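PDB 4CVU: beta-mannosidase from Trichoderma harzianum, which hydrolyses beta-mannosidic linkages, probably releasing terminal mannose from the non-reducing ends of its substrates by the retaining mechanism of glycoside hydrolase family 2. Local coordinates for residues D819-I824 with A881-Y886; V191-N196 with A205-G210; G486-E491 with A592-F597; S578-T583 with Q676-D681. One frame throughout, in Å; residues are numbered along the deposited sequence.

Interaction 1 (D819-I824 with A881-Y886)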
loop_
_atom_site.group_PDB
_atom_site.type_symbol
_atom_site.label_atom_id
_atom_site.label_comp_id
_atom_site.label_asym_id
_atom_site.label_seq_id
_atom_site.Cartn_x
_atom_site.Cartn_y
_atom_site.Cartn_z
ATOM N N ASP A 819 9.268 22.568 36.284
ATOM C CA ASP A 819 10.648 22.095 36.248
ATOM C C ASP A 819 10.822 21.167 37.460
ATOM O O ASP A 819 11.664 21.386 38.312
ATOM C CB ASP A 819 11.620 23.295 36.273
ATOM C CG ASP A 819 13.069 22.911 35.964
ATOM O OD1 ASP A 819 13.328 21.837 35.379
ATOM O OD2 ASP A 819 13.968 23.701 36.314
ATOM N N ALA A 820 9.948 20.148 37.537
ATOM C CA ALA A 820 9.950 19.214 38.660
ATOM C C ALA A 820 9.338 17.860 38.328
ATOM O O ALA A 820 8.307 17.767 37.683
ATOM C CB ALA A 820 9.202 19.829 39.824
ATOM N N VAL A 821 9.958 16.804 38.827
ATOM C CA VAL A 821 9.369 15.479 38.735
ATOM C C VAL A 821 9.734 14.699 39.977
ATOM O O VAL A 821 10.847 14.827 40.520
ATOM C CB VAL A 821 9.838 14.730 37.460
ATOM C CG1 VAL A 821 11.334 14.457 37.504
ATOM C CG2 VAL A 821 9.067 13.426 37.282
ATOM N N LEU A 822 8.780 13.880 40.419
ATOM C CA LEU A 822 8.939 13.014 41.568
ATOM C C LEU A 822 9.067 11.594 41.077
ATOM O O LEU A 822 8.158 11.086 40.450
ATOM C CB LEU A 822 7.735 13.121 42.507
ATOM C CG LEU A 822 7.622 12.062 43.631
ATOM C CD1 LEU A 822 8.818 12.080 44.567
ATOM C CD2 LEU A 822 6.353 12.297 44.448
ATOM N N VAL A 823 10.180 10.947 41.396
ATOM C CA VAL A 823 10.440 9.584 40.959
ATOM C C VAL A 823 10.184 8.669 42.145
ATOM O O VAL A 823 10.745 8.860 43.212
ATOM C CB VAL A 823 11.873 9.413 40.432
ATOM C CG1 VAL A 823 12.109 7.984 39.984
ATOM C CG2 VAL A 823 12.130 10.396 39.309
ATOM N N ILE A 824 9.294 7.695 41.929
ATOM C CA ILE A 824 8.788 6.791 42.953
ATOM C C ILE A 824 9.266 5.360 42.702
ATOM O O ILE A 824 9.010 4.816 41.646
ATOM C CB ILE A 824 7.255 6.805 42.913
ATOM C CG1 ILE A 824 6.732 8.221 43.212
ATOM C CG2 ILE A 824 6.683 5.801 43.902
ATOM C CD1 ILE A 824 5.306 8.434 42.791
ATOM N N ALA A 881 22.074 14.145 29.283
ATOM C CA ALA A 881 22.043 15.591 29.536
ATOM C C ALA A 881 20.968 16.044 30.510
ATOM O O ALA A 881 21.010 17.162 31.015
ATOM C CB ALA A 881 21.857 16.321 28.219
ATOM N N GLY A 882 19.966 15.202 30.741
ATOM C CA GLY A 882 18.892 15.558 31.653
ATOM C C GLY A 882 17.859 14.457 31.771
ATOM O O GLY A 882 18.057 13.349 31.265
ATOM N N VAL A 883 16.761 14.765 32.441
ATOM C CA VAL A 883 15.693 13.796 32.646
ATOM C C VAL A 883 14.916 13.578 31.361
ATOM O O VAL A 883 14.550 14.534 30.677
ATOM C CB VAL A 883 14.690 14.264 33.714
ATOM C CG1 VAL A 883 13.454 13.360 33.748
ATOM C CG2 VAL A 883 15.357 14.289 35.061
ATOM N N SER A 884 14.665 12.313 31.042
ATOM C CA SER A 884 13.824 11.971 29.916
ATOM C C SER A 884 12.494 11.450 30.400
ATOM O O SER A 884 12.471 10.517 31.191
ATOM C CB SER A 884 14.517 10.898 29.078
ATOM O OG SER A 884 13.545 10.237 28.321
ATOM N N LEU A 885 11.385 12.019 29.923
ATOM C CA LEU A 885 10.051 11.544 30.271
ATOM C C LEU A 885 9.463 10.712 29.140
ATOM O O LEU A 885 9.645 11.047 27.977
ATOM C CB LEU A 885 9.108 12.732 30.558
ATOM C CG LEU A 885 9.537 13.662 31.673
ATOM C CD1 LEU A 885 8.503 14.782 31.888
ATOM C CD2 LEU A 885 9.717 12.834 32.929
ATOM N N TYR A 886 8.758 9.630 29.493
ATOM C CA TYR A 886 8.033 8.797 28.558
ATOM C C TYR A 886 9.047 8.291 27.528
ATOM O O TYR A 886 8.794 8.441 26.355
ATOM C CB TYR A 886 6.923 9.536 27.795
ATOM C CG TYR A 886 5.810 10.038 28.701
ATOM C CD1 TYR A 886 4.777 9.223 29.063
ATOM C CD2 TYR A 886 5.834 11.313 29.180
ATOM C CE1 TYR A 886 3.749 9.673 29.935
ATOM C CE2 TYR A 886 4.815 11.783 30.046
ATOM C CZ TYR A 886 3.775 10.947 30.387
ATOM O OH TYR A 886 2.724 11.371 31.266
#
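Val821 divides its two methyl groups between Val883 and Leu885, and this small fork is the whole of the direct contact between the segments. With CG1 at chi1 65°, CG2 comes to lie roughly opposite the backbone N, and the branches spread towards different partners. CG1 meets CG1 of Val883 at 4.5 Å, while CG2 meets CD2 of Leu885 at 4.4 Å. Both gaps are somewhat wider than the closest methyl contacts allow, and only 83 Å² is buried in all.

Within its own domain each side is backed by further side chains. Val821 opens strand 821-830, in the middle of an antiparallel sheet of the Mannosidase Ig/CBM-like domain, with Val774 and His848 on the adjoining strands against its side chain. From the C-terminal Ig-fold domain, Val883 and Leu885 both rest on Val905 of strand 904-906. The contact therefore joins two consecutive beta-sandwich-type domains through three buried aliphatic residues.

Away from this centre the segments diverge. Asp819 and Ala881, at their starts, are partly exposed and do not meet across the gap; the carboxylate of Asp819 is instead bonded to the backbone of Leu776.

No hydrogen bond or salt bridge crosses between the segments, so what attraction there is comes from dispersion and the exclusion of water, without the directional demands of polar partners.

Interaction 2 (V191-N196 with A205-G210)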
loop_
_atom_site.group_PDB
_atom_site.type_symbol
_atom_site.label_atom_id
_atom_site.label_comp_id
_atom_site.label_asym_id
_atom_site.label_seq_id
_atom_site.Cartn_x
_atom_site.Cartn_y
_atom_site.Cartn_z
ATOM N N VAL A 191 -30.250 -13.392 13.093
ATOM C CA VAL A 191 -29.356 -14.480 12.661
ATOM C C VAL A 191 -28.380 -14.905 13.745
ATOM O O VAL A 191 -27.723 -14.079 14.351
ATOM C CB VAL A 191 -28.632 -14.146 11.352
ATOM C CG1 VAL A 191 -27.870 -12.822 11.448
ATOM C CG2 VAL A 191 -27.684 -15.275 10.968
ATOM N N ARG A 192 -28.276 -16.207 13.971
ATOM C CA ARG A 192 -27.280 -16.753 14.876
ATOM C C ARG A 192 -25.926 -16.849 14.160
ATOM O O ARG A 192 -25.498 -17.921 13.706
ATOM C CB ARG A 192 -27.748 -18.119 15.395
ATOM C CG ARG A 192 -29.067 -18.070 16.112
ATOM C CD ARG A 192 -29.096 -17.026 17.186
ATOM N NE ARG A 192 -27.890 -17.112 18.011
ATOM C CZ ARG A 192 -27.263 -16.086 18.583
ATOM N NH1 ARG A 192 -27.701 -14.835 18.454
ATOM N NH2 ARG A 192 -26.180 -16.310 19.323
ATOM N N LYS A 193 -25.277 -15.679 14.087
ATOM C CA LYS A 193 -23.985 -15.452 13.433
ATOM C C LYS A 193 -23.306 -14.402 14.292
ATOM O O LYS A 193 -23.958 -13.554 14.969
ATOM C CB LYS A 193 -24.161 -14.973 11.962
ATOM C CG LYS A 193 -22.863 -14.687 11.173
ATOM C CD LYS A 193 -23.109 -14.598 9.667
ATOM C CE LYS A 193 -21.890 -14.142 8.832
ATOM N NZ LYS A 193 -20.588 -14.576 9.404
ATOM N N GLU A 194 -21.993 -14.469 14.290
ATOM C CA GLU A 194 -21.123 -13.603 15.082
ATOM C C GLU A 194 -21.538 -12.198 14.752
ATOM O O GLU A 194 -21.518 -11.759 13.638
ATOM C CB GLU A 194 -19.651 -13.915 14.722
ATOM C CG GLU A 194 -18.605 -12.939 15.205
ATOM C CD GLU A 194 -17.153 -13.390 14.973
ATOM O OE1 GLU A 194 -16.726 -13.327 13.842
ATOM O OE2 GLU A 194 -16.455 -13.770 15.889
ATOM N N GLN A 195 -21.992 -11.478 15.769
ATOM C CA GLN A 195 -22.594 -10.227 15.539
ATOM C C GLN A 195 -21.684 -9.161 14.957
ATOM O O GLN A 195 -22.150 -8.360 14.197
ATOM C CB GLN A 195 -23.325 -9.744 16.802
ATOM C CG GLN A 195 -24.360 -10.710 17.293
ATOM C CD GLN A 195 -25.709 -10.643 16.604
ATOM O OE1 GLN A 195 -26.610 -9.896 17.008
ATOM N NE2 GLN A 195 -25.894 -11.482 15.581
ATOM N N ASN A 196 -20.410 -9.140 15.315
ATOM C CA ASN A 196 -19.501 -8.185 14.814
ATOM C C ASN A 196 -19.194 -8.328 13.340
ATOM O O ASN A 196 -18.650 -7.449 12.767
ATOM C CB ASN A 196 -18.239 -8.054 15.625
ATOM C CG ASN A 196 -17.381 -9.255 15.564
ATOM O OD1 ASN A 196 -17.563 -10.203 16.273
ATOM N ND2 ASN A 196 -16.437 -9.223 14.634
ATOM N N ALA A 205 -17.175 -4.840 8.402
ATOM C CA ALA A 205 -18.373 -5.628 8.239
ATOM C C ALA A 205 -18.304 -6.470 6.995
ATOM O O ALA A 205 -18.985 -6.138 6.002
ATOM C CB ALA A 205 -19.578 -4.706 8.138
ATOM N N PHE A 206 -17.546 -7.559 7.050
ATOM C CA PHE A 206 -17.335 -8.395 5.858
ATOM C C PHE A 206 -18.377 -9.486 5.629
ATOM O O PHE A 206 -18.432 -10.059 4.532
ATOM C CB PHE A 206 -15.913 -8.978 5.864
ATOM C CG PHE A 206 -14.846 -7.945 5.614
ATOM C CD1 PHE A 206 -14.880 -7.170 4.459
ATOM C CD2 PHE A 206 -13.840 -7.713 6.544
ATOM C CE1 PHE A 206 -13.938 -6.197 4.240
ATOM C CE2 PHE A 206 -12.887 -6.732 6.315
ATOM C CZ PHE A 206 -12.945 -5.992 5.151
ATOM N N SER A 207 -19.167 -9.791 6.672
ATOM C CA SER A 207 -20.153 -10.868 6.653
ATOM C C SER A 207 -19.674 -12.094 5.857
ATOM O O SER A 207 -20.350 -12.518 4.902
ATOM C CB SER A 207 -21.466 -10.380 6.055
ATOM O OG SER A 207 -22.379 -11.452 5.988
ATOM N N PRO A 208 -18.577 -12.716 6.308
ATOM C CA PRO A 208 -18.010 -13.875 5.607
ATOM C C PRO A 208 -18.860 -15.123 5.790
ATOM O O PRO A 208 -19.697 -15.204 6.731
ATOM C CB PRO A 208 -16.645 -14.016 6.259
ATOM C CG PRO A 208 -16.872 -13.535 7.665
ATOM C CD PRO A 208 -17.741 -12.327 7.445
ATOM N N VAL A 209 -18.696 -16.059 4.859
ATOM C CA VAL A 209 -19.450 -17.318 4.871
ATOM C C VAL A 209 -18.537 -18.425 4.417
ATOM O O VAL A 209 -17.601 -18.180 3.644
ATOM C CB VAL A 209 -20.711 -17.326 3.988
ATOM C CG1 VAL A 209 -21.714 -16.281 4.480
ATOM C CG2 VAL A 209 -20.380 -17.076 2.524
ATOM N N GLY A 210 -18.816 -19.625 4.911
ATOM C CA GLY A 210 -18.051 -20.805 4.521
ATOM C C GLY A 210 -17.977 -21.847 5.625
ATOM O O GLY A 210 -18.517 -21.634 6.733
#
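Lys193 reaches across to Ser207 and Pro208, tying together two stretches of the long loop that leads into strand 215-221; both lie in the galactose-binding domain-like region, which in this family is a jelly-roll beta-sandwich. With CG anti to the backbone N (chi1 179°) and the chain extended until it bends at chi4, NZ donates to Pro208 O at 2.9 Å, lying in the carbonyl plane at a C=O...N angle of 152°. Just behind, CE passes Ser207 OG at 3.9 Å.

The same ammonium group forms salt bridges with Asp197 and Asp113, so its buried charge is probably well compensated. An alanine at this position would remove the ammonium group and is likely to leave the two aspartates without their shared counter-charge and Pro208 O without this donor.

Further out, backbone bonds join Ser207 to Asp197 and Gly210 to Asp113, linking the carboxylate-bearing residues to the segment that supplies the carbonyl. Arg192, the centre of an inverse gamma turn, sends its side chain to Glu467 on helix 458-475. The main chain of Lys193 is held as well: Gln195 NE2 donates to Lys193 O at 2.9 Å, with an N-H...O angle of 165°.

Interaction 3 (G486-E491 with A592-F597)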
loop_
_atom_site.group_PDB
_atom_site.type_symbol
_atom_site.label_atom_id
_atom_site.label_comp_id
_atom_site.label_asym_id
_atom_site.label_seq_id
_atom_site.Cartn_x
_atom_site.Cartn_y
_atom_site.Cartn_z
ATOM N N GLY A 486 -24.950 -14.256 29.900
ATOM C CA GLY A 486 -25.943 -14.442 28.825
ATOM C C GLY A 486 -25.737 -13.547 27.617
ATOM O O GLY A 486 -26.140 -13.880 26.485
ATOM N N GLY A 487 -25.068 -12.412 27.832
ATOM C CA GLY A 487 -24.835 -11.478 26.734
ATOM C C GLY A 487 -24.418 -10.098 27.165
ATOM O O GLY A 487 -24.459 -9.740 28.357
ATOM N N ASN A 488 -24.037 -9.308 26.188
ATOM C CA ASN A 488 -23.419 -8.021 26.449
ATOM C C ASN A 488 -24.429 -6.886 26.473
ATOM O O ASN A 488 -25.192 -6.708 25.574
ATOM C CB ASN A 488 -22.297 -7.817 25.419
ATOM C CG ASN A 488 -21.761 -6.410 25.397
ATOM O OD1 ASN A 488 -21.188 -5.952 26.364
ATOM N ND2 ASN A 488 -21.992 -5.699 24.301
ATOM N N GLU A 489 -24.371 -6.099 27.546
ATOM C CA GLU A 489 -25.121 -4.831 27.708
ATOM C C GLU A 489 -26.666 -4.819 27.653
ATOM O O GLU A 489 -27.247 -4.014 26.942
ATOM C CB GLU A 489 -24.571 -3.778 26.743
ATOM C CG GLU A 489 -23.582 -2.826 27.419
ATOM C CD GLU A 489 -22.397 -2.468 26.544
ATOM O OE1 GLU A 489 -22.517 -2.591 25.295
ATOM O OE2 GLU A 489 -21.341 -2.034 27.123
ATOM N N PHE A 490 -27.313 -5.691 28.413
ATOM C CA PHE A 490 -28.725 -5.755 28.431
ATOM C C PHE A 490 -29.305 -4.834 29.502
ATOM O O PHE A 490 -29.832 -3.829 29.183
ATOM C CB PHE A 490 -29.158 -7.194 28.668
ATOM C CG PHE A 490 -29.129 -8.000 27.435
ATOM C CD1 PHE A 490 -27.946 -8.482 26.942
ATOM C CD2 PHE A 490 -30.263 -8.179 26.707
ATOM C CE1 PHE A 490 -27.926 -9.171 25.758
ATOM C CE2 PHE A 490 -30.264 -8.873 25.520
ATOM C CZ PHE A 490 -29.086 -9.383 25.045
ATOM N N GLU A 491 -29.139 -5.183 30.760
ATOM C CA GLU A 491 -29.804 -4.489 31.852
ATOM C C GLU A 491 -29.254 -3.084 32.134
ATOM O O GLU A 491 -29.932 -2.228 32.743
ATOM C CB GLU A 491 -29.695 -5.333 33.119
ATOM C CG GLU A 491 -30.670 -6.544 33.183
ATOM C CD GLU A 491 -30.545 -7.348 34.482
ATOM O OE1 GLU A 491 -30.446 -6.713 35.548
ATOM O OE2 GLU A 491 -30.549 -8.602 34.453
ATOM N N ALA A 592 -14.619 -3.527 37.707
ATOM C CA ALA A 592 -14.685 -2.683 36.540
ATOM C C ALA A 592 -14.434 -3.604 35.360
ATOM O O ALA A 592 -13.322 -4.067 35.194
ATOM C CB ALA A 592 -13.613 -1.611 36.625
ATOM N N ASN A 593 -15.483 -3.930 34.610
ATOM C CA ASN A 593 -15.387 -4.916 33.537
ATOM C C ASN A 593 -15.121 -4.336 32.157
ATOM O O ASN A 593 -14.810 -5.091 31.215
ATOM C CB ASN A 593 -16.640 -5.803 33.522
ATOM C CG ASN A 593 -17.824 -5.161 32.844
ATOM O OD1 ASN A 593 -18.088 -3.995 33.021
ATOM N ND2 ASN A 593 -18.585 -5.957 32.091
ATOM N N GLU A 594 -15.268 -3.008 32.063
ATOM C CA GLU A 594 -15.115 -2.211 30.820
ATOM C C GLU A 594 -14.748 -0.771 31.101
ATOM O O GLU A 594 -15.440 -0.068 31.861
ATOM C CB GLU A 594 -16.430 -2.122 30.033
ATOM C CG GLU A 594 -16.935 -3.372 29.399
ATOM C CD GLU A 594 -18.012 -3.143 28.338
ATOM O OE1 GLU A 594 -17.978 -2.105 27.654
ATOM O OE2 GLU A 594 -18.866 -4.062 28.098
ATOM N N PHE A 595 -13.703 -0.300 30.435
ATOM C CA PHE A 595 -13.364 1.137 30.449
ATOM C C PHE A 595 -12.316 1.460 29.412
ATOM O O PHE A 595 -11.423 0.639 29.135
ATOM C CB PHE A 595 -12.910 1.605 31.836
ATOM C CG PHE A 595 -11.750 0.824 32.396
ATOM C CD1 PHE A 595 -11.956 -0.403 33.050
ATOM C CD2 PHE A 595 -10.454 1.319 32.302
ATOM C CE1 PHE A 595 -10.880 -1.112 33.575
ATOM C CE2 PHE A 595 -9.374 0.607 32.820
ATOM C CZ PHE A 595 -9.592 -0.594 33.471
ATOM N N GLY A 596 -12.438 2.636 28.800
ATOM C CA GLY A 596 -11.432 3.057 27.792
ATOM C C GLY A 596 -11.666 4.341 27.029
ATOM O O GLY A 596 -12.608 5.103 27.310
ATOM N N PHE A 597 -10.721 4.610 26.122
ATOM C CA PHE A 597 -10.652 5.782 25.243
ATOM C C PHE A 597 -9.899 5.234 24.008
ATOM O O PHE A 597 -9.033 4.408 24.219
ATOM C CB PHE A 597 -9.803 6.839 25.885
ATOM C CG PHE A 597 -10.067 8.238 25.394
ATOM C CD1 PHE A 597 -9.410 8.753 24.331
ATOM C CD2 PHE A 597 -11.022 9.038 26.047
ATOM C CE1 PHE A 597 -9.662 10.035 23.877
ATOM C CE2 PHE A 597 -11.266 10.301 25.631
ATOM C CZ PHE A 597 -10.603 10.827 24.555
HETATM O O HOH W 1 -19.331 -2.177 25.329
#
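Glu594 and Glu489 bring their carboxylates together by different routes. In Glu594, CG stands opposite the carbonyl carbon (chi1 -69°) and the chain then runs out straight; Glu489 has an unusual chi1 of -98° and bends at the next bond. Their carboxylate planes end up 56° apart, with OE2 of Glu489 3.3 Å from OE2 of Glu594. Asn488 OD1 also approaches Glu594 OE2, at 3.5 Å.

All these are acceptors, and the donors come from around them. A water gives one hydrogen to Glu489 OE2 and the other to Glu594 OE1, each bond 2.7 Å long. Arg420 serves Glu594 OE2 through NH1 and Asn488 OD1 through NH2, which accounts for these two oxygens lying side by side. Tyr573 OH completes the hold on Glu594 OE1, while Ser450 fixes the amide of Asn488. A leucine in place of Glu594 would probably leave Arg420 without its salt-bridge mate and the bridging water without one acceptor.

The Asn-Glu pair and the facing glutamate match the acid/base and nucleophile sites of clan GH-A retaining glycosidases, and probably serve as such here. Asn488 and Glu489 follow strand 481-485, fourth in the (beta/alpha)8 barrel, with Glu489 as N-cap of helix 490-501; Glu594 lies on strand 592-595, the seventh, which pairs in parallel with strand 570-572.

Interaction 4 (S578-T583 with Q676-D681)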
loop_
_atom_site.group_PDB
_atom_site.type_symbol
_atom_site.label_atom_id
_atom_site.label_comp_id
_atom_site.label_asym_id
_atom_site.label_seq_id
_atom_site.Cartn_x
_atom_site.Cartn_y
_atom_site.Cartn_z
ATOM N N SER A 578 -11.859 16.980 29.643
ATOM C CA SER A 578 -11.606 17.838 30.803
ATOM C C SER A 578 -11.696 17.136 32.175
ATOM O O SER A 578 -11.238 17.693 33.175
ATOM C CB SER A 578 -12.554 19.042 30.802
ATOM O OG SER A 578 -13.879 18.604 31.039
ATOM N N VAL A 579 -12.304 15.951 32.250
ATOM C CA VAL A 579 -12.367 15.222 33.508
ATOM C C VAL A 579 -11.647 13.875 33.502
ATOM O O VAL A 579 -11.752 13.101 34.482
ATOM C CB VAL A 579 -13.832 14.985 33.957
ATOM C CG1 VAL A 579 -14.530 16.324 34.211
ATOM C CG2 VAL A 579 -14.593 14.157 32.943
ATOM N N SER A 580 -10.906 13.584 32.420
ATOM C CA SER A 580 -10.303 12.275 32.240
ATOM C C SER A 580 -9.415 11.805 33.374
ATOM O O SER A 580 -9.328 10.630 33.629
ATOM C CB SER A 580 -9.502 12.264 30.928
ATOM O OG SER A 580 -10.366 12.534 29.817
ATOM N N PHE A 581 -8.717 12.729 34.022
ATOM C CA PHE A 581 -7.804 12.417 35.130
ATOM C C PHE A 581 -8.361 12.856 36.474
ATOM O O PHE A 581 -7.637 12.959 37.451
ATOM C CB PHE A 581 -6.472 13.094 34.860
ATOM C CG PHE A 581 -5.816 12.585 33.600
ATOM C CD1 PHE A 581 -5.281 11.311 33.585
ATOM C CD2 PHE A 581 -5.768 13.345 32.458
ATOM C CE1 PHE A 581 -4.686 10.809 32.411
ATOM C CE2 PHE A 581 -5.161 12.851 31.285
ATOM C CZ PHE A 581 -4.647 11.580 31.288
ATOM N N ASP A 582 -9.644 13.102 36.499
ATOM C CA ASP A 582 -10.334 13.544 37.719
ATOM C C ASP A 582 -11.019 12.374 38.383
ATOM O O ASP A 582 -12.109 11.945 37.977
ATOM C CB ASP A 582 -11.368 14.588 37.332
ATOM C CG ASP A 582 -12.070 15.154 38.554
ATOM O OD1 ASP A 582 -11.822 14.612 39.654
ATOM O OD2 ASP A 582 -12.856 16.098 38.398
ATOM N N THR A 583 -10.396 11.828 39.420
ATOM C CA THR A 583 -10.921 10.618 40.061
ATOM C C THR A 583 -12.325 10.764 40.657
ATOM O O THR A 583 -12.990 9.750 40.887
ATOM C CB THR A 583 -10.014 10.119 41.189
ATOM O OG1 THR A 583 -9.833 11.178 42.126
ATOM C CG2 THR A 583 -8.662 9.672 40.638
ATOM N N GLN A 676 -1.609 7.755 21.970
ATOM C CA GLN A 676 -1.322 6.600 22.801
ATOM C C GLN A 676 -0.877 6.966 24.209
ATOM O O GLN A 676 -1.124 6.232 25.102
ATOM C CB GLN A 676 -0.212 5.736 22.168
ATOM C CG GLN A 676 -0.717 5.038 20.949
ATOM C CD GLN A 676 0.254 4.010 20.443
ATOM O OE1 GLN A 676 1.172 3.593 21.143
ATOM N NE2 GLN A 676 -0.001 3.537 19.258
ATOM N N LEU A 677 -0.189 8.090 24.367
ATOM C CA LEU A 677 0.285 8.508 25.663
ATOM C C LEU A 677 -0.900 8.881 26.523
ATOM O O LEU A 677 -0.897 8.621 27.745
ATOM C CB LEU A 677 1.219 9.710 25.555
ATOM C CG LEU A 677 2.590 9.508 24.880
ATOM C CD1 LEU A 677 3.323 10.828 24.892
ATOM C CD2 LEU A 677 3.423 8.426 25.571
ATOM N N PHE A 678 -1.874 9.535 25.894
ATOM C CA PHE A 678 -3.066 9.997 26.643
ATOM C C PHE A 678 -3.859 8.760 27.106
ATOM O O PHE A 678 -4.174 8.646 28.262
ATOM C CB PHE A 678 -3.958 10.904 25.797
ATOM C CG PHE A 678 -5.271 11.156 26.438
ATOM C CD1 PHE A 678 -5.410 12.160 27.372
ATOM C CD2 PHE A 678 -6.339 10.350 26.165
ATOM C CE1 PHE A 678 -6.611 12.364 28.023
ATOM C CE2 PHE A 678 -7.533 10.525 26.818
ATOM C CZ PHE A 678 -7.676 11.547 27.744
ATOM N N GLN A 679 -4.069 7.790 26.202
ATOM C CA GLN A 679 -4.783 6.547 26.534
ATOM C C GLN A 679 -4.085 5.793 27.647
ATOM O O GLN A 679 -4.758 5.281 28.522
ATOM C CB GLN A 679 -4.885 5.616 25.303
ATOM C CG GLN A 679 -5.705 4.331 25.465
ATOM C CD GLN A 679 -5.337 3.322 24.350
ATOM O OE1 GLN A 679 -4.226 3.352 23.904
ATOM N NE2 GLN A 679 -6.220 2.422 23.991
ATOM N N ALA A 680 -2.754 5.619 27.563
ATOM C CA ALA A 680 -2.012 4.895 28.610
ATOM C C ALA A 680 -2.213 5.548 29.987
ATOM O O ALA A 680 -2.483 4.878 30.977
ATOM C CB ALA A 680 -0.575 4.889 28.293
ATOM N N ASP A 681 -2.022 6.846 30.008
ATOM C CA ASP A 681 -2.045 7.592 31.263
ATOM C C ASP A 681 -3.453 7.566 31.859
ATOM O O ASP A 681 -3.611 7.503 33.080
ATOM C CB ASP A 681 -1.532 9.022 31.031
ATOM C CG ASP A 681 0.011 9.130 31.090
ATOM O OD1 ASP A 681 0.658 8.198 31.601
ATOM O OD2 ASP A 681 0.587 10.157 30.615
#
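Ser580 is the first residue of segment 578-583 to touch helix 664-692. Its OG lies 3.5 Å from Phe678 CZ, at the ring edge and near the ring plane, and its CB follows at 3.7 Å from the same CZ. The approach is a van der Waals one, and the backbone O of Ser580 accepts a hydrogen bond from Tyr586 OH. Ser580 and Phe581 are the two central residues of a type I beta turn, closed by the bond from Asp582 N to Val579 O, and the turn sets their two side chains against the helix.

Phe581 then reaches in between Phe678 and Asp681. The two phenyl rings meet obliquely, with centroids 5.5 Å apart and planes at 76°, and the closest atoms are Phe581 CE2 and Phe678 CE1 at 3.6 Å. Phe678 extends to meet this ring because its CG lies opposite the backbone N (chi1 169°). At another corner, Phe581 CE1 comes edge-on to the backbone C of Asp681, 3.5 Å away, and also passes the CB of that residue at 3.9 Å.

In the (beta/alpha)8 barrel this is a meeting of the loop between strands 570-572 and 592-595, the sixth and seventh, with the long helix preceding strand 702-705, the eighth. Tyr655 adds an edge-to-face partner to Phe581. The Asp681 carboxylate is engaged elsewhere, its OD2 accepting from Tyr656 OH. At the end of the segment, Thr583 rests against Phe689, farther along the same helix.

Interactions 3 and 4 both belong to the (beta/alpha)8 barrel, their centres 20 Å apart, and are joined where Phe597 CD1 packs on Phe678 CE2 at 3.6 Å. Helix 664-692 carries the connection outward: Asp681 OD2 and Tyr886 OH, 2.5 Å apart, probably share a hydrogen bond that links interaction 4 to the C-terminal domain of interaction 1. Interaction 2 approaches the probable catalytic centre from the N-terminal domain, its nearest atoms about 8 Å from those of interaction 3. Interactions 1 and 2 lie on opposite sides of the chain's centre, 50 Å apart between centres. A bound cadmium ion lies about 9 Å from the Glu489 side chain, and a cadmium ion about 6 Å from that of Asp681.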